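ALKF (Bacillus cereus, PDB 3ZBO) is of uncertain function but has affinity for branched DNA structures, probably including Holliday junctions, and is related to the HEAT-like repeat DNA glycosylases. Local coordinates at residues M83-S86 with D87-W91; Y96-L100 with S101-V105. All blocks are in the same frame, centred on the assembly; numbering follows the deposited sequence.

Contact 1. Residues M83-S86 with D87-W91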
loop_
_atom_site.group_PDB
_atom_site.type_symbol
_atom_site.label_atom_id
_atom_site.label_comp_id
_atom_site.label_asym_id
_atom_site.label_seq_id
_atom_site.Cartn_x
_atom_site.Cartn_y
_atom_site.Cartn_z
ATOM N N MET A 83 -17.647 1.435 -1.271
ATOM C CA MET A 83 -17.316 0.058 -0.871
ATOM C C MET A 83 -17.520 -0.075 0.626
ATOM O O MET A 83 -17.133 0.816 1.411
ATOM C CB MET A 83 -15.821 -0.222 -1.263
ATOM C CG MET A 83 -15.646 -0.501 -2.748
ATOM S SD MET A 83 -13.918 -0.692 -3.148
ATOM C CE MET A 83 -13.539 -2.250 -2.348
ATOM N N SER A 84 -18.085 -1.214 1.039
ATOM C CA SER A 84 -18.289 -1.506 2.436
ATOM C C SER A 84 -17.072 -2.223 3.056
ATOM O O SER A 84 -16.150 -2.704 2.316
ATOM C CB SER A 84 -19.483 -2.480 2.564
ATOM O OG SER A 84 -19.153 -3.671 1.903
ATOM N N GLU A 85 -17.085 -2.368 4.378
ATOM C CA GLU A 85 -16.097 -3.197 5.034
ATOM C C GLU A 85 -16.070 -4.612 4.419
ATOM O O GLU A 85 -14.986 -5.204 4.207
ATOM C CB GLU A 85 -16.327 -3.211 6.590
ATOM C CG GLU A 85 -15.368 -4.093 7.270
ATOM C CD GLU A 85 -15.450 -3.942 8.806
ATOM O OE1 GLU A 85 -16.100 -2.970 9.272
ATOM O OE2 GLU A 85 -14.858 -4.761 9.496
ATOM N N SER A 86 -17.269 -5.233 4.147
ATOM C CA SER A 86 -17.316 -6.567 3.618
ATOM C C SER A 86 -16.602 -6.585 2.245
ATOM O O SER A 86 -15.929 -7.544 1.948
ATOM C CB SER A 86 -18.823 -7.039 3.515
ATOM O OG SER A 86 -18.832 -8.256 2.806
ATOM N N ASP A 87 -16.765 -5.510 1.458
ATOM C CA ASP A 87 -16.144 -5.461 0.150
ATOM C C ASP A 87 -14.616 -5.460 0.319
ATOM O O ASP A 87 -13.907 -6.189 -0.398
ATOM C CB ASP A 87 -16.519 -4.219 -0.627
ATOM C CG ASP A 87 -18.024 -4.184 -1.054
ATOM O OD1 ASP A 87 -18.605 -5.280 -1.281
ATOM O OD2 ASP A 87 -18.585 -3.042 -1.164
ATOM N N PHE A 88 -14.136 -4.584 1.215
ATOM C CA PHE A 88 -12.670 -4.580 1.438
ATOM C C PHE A 88 -12.159 -5.884 1.974
ATOM O O PHE A 88 -11.041 -6.315 1.560
ATOM C CB PHE A 88 -12.290 -3.429 2.352
ATOM C CG PHE A 88 -12.250 -2.109 1.628
ATOM C CD1 PHE A 88 -11.180 -1.834 0.720
ATOM C CD2 PHE A 88 -13.195 -1.175 1.866
ATOM C CE1 PHE A 88 -11.218 -0.588 -0.016
ATOM C CE2 PHE A 88 -13.230 0.073 1.133
ATOM C CZ PHE A 88 -12.197 0.338 0.181
ATOM N N ASP A 89 -12.936 -6.591 2.823
ATOM C CA ASP A 89 -12.451 -7.885 3.303
ATOM C C ASP A 89 -12.383 -8.891 2.167
ATOM O O ASP A 89 -11.463 -9.696 2.086
ATOM C CB ASP A 89 -13.442 -8.410 4.384
ATOM C CG ASP A 89 -13.277 -7.676 5.720
ATOM O OD1 ASP A 89 -12.206 -7.115 5.910
ATOM O OD2 ASP A 89 -14.215 -7.590 6.561
ATOM N N ARG A 90 -13.314 -8.820 1.167
ATOM C CA ARG A 90 -13.135 -9.669 -0.010
ATOM C C ARG A 90 -11.862 -9.370 -0.781
ATOM O O ARG A 90 -11.118 -10.274 -1.193
ATOM C CB ARG A 90 -14.331 -9.565 -1.006
ATOM C CG ARG A 90 -15.613 -10.104 -0.386
ATOM C CD ARG A 90 -16.796 -10.130 -1.425
ATOM N NE ARG A 90 -17.128 -8.763 -1.834
ATOM C CZ ARG A 90 -16.678 -8.094 -2.932
ATOM N NH1 ARG A 90 -15.812 -8.609 -3.820
ATOM N NH2 ARG A 90 -17.039 -6.832 -3.092
ATOM N N TRP A 91 -11.627 -8.092 -0.946
ATOM C CA TRP A 91 -10.460 -7.692 -1.773
ATOM C C TRP A 91 -9.168 -8.124 -1.025
ATOM O O TRP A 91 -8.265 -8.679 -1.631
ATOM C CB TRP A 91 -10.449 -6.160 -2.013
ATOM C CG TRP A 91 -11.359 -5.779 -3.181
ATOM C CD1 TRP A 91 -12.627 -6.218 -3.410
ATOM C CD2 TRP A 91 -11.087 -4.758 -4.135
ATOM N NE1 TRP A 91 -13.133 -5.553 -4.561
ATOM C CE2 TRP A 91 -12.171 -4.711 -5.025
ATOM C CE3 TRP A 91 -9.989 -3.940 -4.366
ATOM C CZ2 TRP A 91 -12.253 -3.793 -6.108
ATOM C CZ3 TRP A 91 -10.011 -3.065 -5.540
ATOM C CH2 TRP A 91 -11.113 -3.076 -6.395
HETATM O O HOH W 1 -13.944 -7.230 8.978
HETATM O O HOH W 2 -18.984 -7.760 0.084
#

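Contact 2. Residues Y96-L100 with S101-V105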
loop_
_atom_site.group_PDB
_atom_site.type_symbol
_atom_site.label_atom_id
_atom_site.label_comp_id
_atom_site.label_asym_id
_atom_site.label_seq_id
_atom_site.Cartn_x
_atom_site.Cartn_y
_atom_site.Cartn_z
ATOM N N TYR A 96 -2.839 -11.630 -2.856
ATOM C CA TYR A 96 -1.992 -12.781 -2.476
ATOM C C TYR A 96 -0.521 -12.508 -2.244
ATOM O O TYR A 96 0.242 -13.375 -1.845
ATOM C CB TYR A 96 -2.121 -13.904 -3.542
ATOM C CG TYR A 96 -1.612 -13.565 -4.886
ATOM C CD1 TYR A 96 -0.257 -13.685 -5.211
ATOM C CD2 TYR A 96 -2.469 -13.090 -5.867
ATOM C CE1 TYR A 96 0.244 -13.363 -6.443
ATOM C CE2 TYR A 96 -1.980 -12.753 -7.190
ATOM C CZ TYR A 96 -0.599 -12.922 -7.496
ATOM O OH TYR A 96 -0.091 -12.550 -8.700
ATOM N N PHE A 97 -0.114 -11.294 -2.581
ATOM C CA PHE A 97 1.225 -10.836 -2.227
ATOM C C PHE A 97 1.267 -9.361 -1.979
ATOM O O PHE A 97 0.257 -8.678 -2.224
ATOM C CB PHE A 97 2.276 -11.282 -3.329
ATOM C CG PHE A 97 2.272 -10.425 -4.611
ATOM C CD1 PHE A 97 1.099 -10.287 -5.418
ATOM C CD2 PHE A 97 3.442 -9.746 -4.997
ATOM C CE1 PHE A 97 1.123 -9.541 -6.657
ATOM C CE2 PHE A 97 3.474 -9.032 -6.175
ATOM C CZ PHE A 97 2.324 -8.899 -7.022
ATOM N N TYR A 98 2.419 -8.843 -1.503
ATOM C CA TYR A 98 2.401 -7.479 -0.965
ATOM C C TYR A 98 2.069 -6.374 -1.962
ATOM O O TYR A 98 1.560 -5.339 -1.531
ATOM C CB TYR A 98 3.749 -7.166 -0.266
ATOM C CG TYR A 98 4.863 -6.845 -1.262
ATOM C CD1 TYR A 98 5.628 -7.922 -1.791
ATOM C CD2 TYR A 98 5.118 -5.549 -1.661
ATOM C CE1 TYR A 98 6.668 -7.675 -2.738
ATOM C CE2 TYR A 98 6.122 -5.246 -2.613
ATOM C CZ TYR A 98 6.877 -6.337 -3.163
ATOM O OH TYR A 98 7.886 -6.025 -4.103
ATOM N N MET A 99 2.312 -6.564 -3.258
ATOM C CA MET A 99 2.009 -5.397 -4.106
ATOM C C MET A 99 0.522 -5.244 -4.110
ATOM O O MET A 99 0.025 -4.100 -4.255
ATOM C CB MET A 99 2.465 -5.658 -5.527
ATOM C CG MET A 99 4.012 -5.657 -5.604
ATOM S SD MET A 99 4.630 -5.806 -7.331
ATOM C CE MET A 99 4.571 -4.097 -7.751
ATOM N N LEU A 100 -0.245 -6.329 -4.041
ATOM C CA LEU A 100 -1.708 -6.233 -3.952
ATOM C C LEU A 100 -2.161 -5.688 -2.583
ATOM O O LEU A 100 -3.035 -4.787 -2.531
ATOM C CB LEU A 100 -2.381 -7.610 -4.248
ATOM C CG LEU A 100 -2.273 -7.949 -5.720
ATOM C CD1 LEU A 100 -2.623 -9.418 -5.838
ATOM C CD2 LEU A 100 -3.315 -7.113 -6.584
ATOM N N SER A 101 -1.627 -6.245 -1.463
ATOM C CA SER A 101 -2.088 -5.754 -0.201
ATOM C C SER A 101 -1.749 -4.279 -0.019
ATOM O O SER A 101 -2.560 -3.506 0.519
ATOM C CB SER A 101 -1.535 -6.594 0.959
ATOM O OG SER A 101 -0.107 -6.576 0.918
ATOM N N ASP A 102 -0.537 -3.874 -0.439
ATOM C CA ASP A 102 0.027 -2.560 0.024
ATOM C C ASP A 102 -0.273 -1.480 -1.038
ATOM O O ASP A 102 -0.530 -0.336 -0.626
ATOM C CB ASP A 102 1.524 -2.638 0.187
ATOM C CG ASP A 102 1.983 -3.663 1.244
ATOM O OD1 ASP A 102 1.145 -4.299 1.911
ATOM O OD2 ASP A 102 3.230 -3.769 1.274
ATOM N N TYR A 103 -0.214 -1.834 -2.352
ATOM C CA TYR A 103 -0.295 -0.790 -3.382
ATOM C C TYR A 103 -1.653 -0.784 -4.119
ATOM O O TYR A 103 -1.952 0.138 -4.884
ATOM C CB TYR A 103 0.841 -0.969 -4.395
ATOM C CG TYR A 103 2.209 -1.058 -3.798
ATOM C CD1 TYR A 103 2.564 -0.369 -2.616
ATOM C CD2 TYR A 103 3.136 -1.899 -4.414
ATOM C CE1 TYR A 103 3.906 -0.456 -2.122
ATOM C CE2 TYR A 103 4.402 -2.010 -3.885
ATOM C CZ TYR A 103 4.735 -1.320 -2.777
ATOM O OH TYR A 103 6.007 -1.531 -2.282
ATOM N N VAL A 104 -2.526 -1.751 -3.818
ATOM C CA VAL A 104 -3.853 -1.833 -4.475
ATOM C C VAL A 104 -4.956 -1.790 -3.403
ATOM O O VAL A 104 -5.614 -0.749 -3.245
ATOM C CB VAL A 104 -4.011 -3.107 -5.290
ATOM C CG1 VAL A 104 -5.430 -3.120 -5.933
ATOM C CG2 VAL A 104 -2.966 -3.164 -6.374
ATOM N N VAL A 105 -5.070 -2.785 -2.517
ATOM C CA VAL A 105 -6.129 -2.737 -1.545
ATOM C C VAL A 105 -5.932 -1.627 -0.523
ATOM O O VAL A 105 -6.886 -0.900 -0.238
ATOM C CB VAL A 105 -6.209 -4.115 -0.859
ATOM C CG1 VAL A 105 -7.424 -4.112 0.115
ATOM C CG2 VAL A 105 -6.450 -5.268 -1.911
#

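Contact 1. Residues M83-S86 with D87-W91
Ser84 and Asp87 close a capping box at the N-terminus of helix 85-94, part of the mainly helical HEAT-like fold. Ser84 N donates a nearly straight bond to Asp87 OD2 (2.9 Å, 167° at the hydrogen), reaching the carboxylate oxygen from above its plane. In return Asp87 N gives its hydrogen to Ser84 OG at 3.0 Å, the hydroxyl being swung between the backbone N and the carbonyl carbon (chi1 62°). The two bonds tie the N-cap residue to the first turn from both directions. Asp87 OD1 lies in the guanidinium plane of Arg90 and takes a salt bridge from Arg90 NH2 at 2.9 Å, which meets the carboxylate from above its plane. A water joins Arg90 NE, Asp87 OD1 and Ser86 OG, while Arg90 NH1 goes on to Glu60 of helix 56-63. The negative Asp87 at this helix end would probably also suit the helix dipole.

Farther round the turn, Glu85 OE2 and Asp89 OD2 share a second water; Lys121 pairs with Glu85 and Trp122 binds Asp89, which should ease the proximity of the two carboxylates. On the buried side Met83, just before the helix, extends its side chain toward Phe88 and Trp91, its SD making a Met-aromatic contact with both. The chain bends at its last torsion (chi3 70°), carrying CE over a face of each ring in two CH-pi contacts. Met83 CB meets Phe88 CE2 at 3.5 Å, and Met83 CE lies 3.8 Å from the centroid of the Phe88 ring and 3.9 Å from that of the Trp91 five-membered ring.

Contact 2. Residues Y96-L100 with S101-V105
Tyr98 and Tyr103 meet along the first turns of helix 98-110, where an alpha-helix of the HEAT-like fold widens into a pi-type turn at 101-105. The hydroxyl of Tyr103 comes to the rim of the Tyr98 ring, in its plane, with Tyr103 OH 3.7 Å from Tyr98 CE2. The first torsion of Tyr98 (chi1 78°) sets its CG between the backbone N and the carbonyl carbon, and one face of the ring receives Met99 CG, offset toward the rim. This same methylene also touches Tyr103, so the methionine stem sits in the corner where the two tyrosines meet; Met99 CB lies 4.0 Å from Tyr103 CD2. Beyond them, Arg172 makes a cation-pi contact with Tyr98, and Trp140 of helix 128-144 packs on Tyr103.

Another pair of bumps lies farther along the turn: Leu100 and Val104 run side by side, pointing the same way, with Leu100 CD2 4.0 Å from Val104 CG2. Both face helix 68-77, where Tyr68 and Met71 meet Leu100 and Tyr72 meets Val104. Ser101 presents a small surface that accepts Leu129 and Ala133 of helix 128-144, and its OG donates to Asp102 OD1 at 2.8 Å, approaching from above the carboxylate plane. That oxygen also bonds Ser132, so this buried carboxylate has two hydroxyl partners on OD1.

The widened turn shows in the backbone. Asp102 N and Tyr103 N still bond four residues back, to Tyr98 O and Met99 O, whereas Leu100 O is shared: Val104 N makes a weak bond to it, and Val105 N, five residues on, meets Leu100 O at 2.9 Å almost straight (171°).

How the contacts relate
Contacts 1 and 2 occupy successive helices, 85-94 and 98-110, and each covers the start of its own helix. The two meet where Trp91, at the end of contact 1, packs against Val105, at the end of contact 2. Contact 1 lies farther from the centre of the chain, about 16 Å against 6 Å between centres, and is partly buried: charged residues and waters line its outer side, and methionine with aromatics its inner one. Contact 2 is buried, with apolar and tyrosine packing between helices 68-77 and 128-144 and two hydroxyl bonds to one carboxylate oxygen. Side-chain capping marks the first helix start; a local widening of the backbone distinguishes the second.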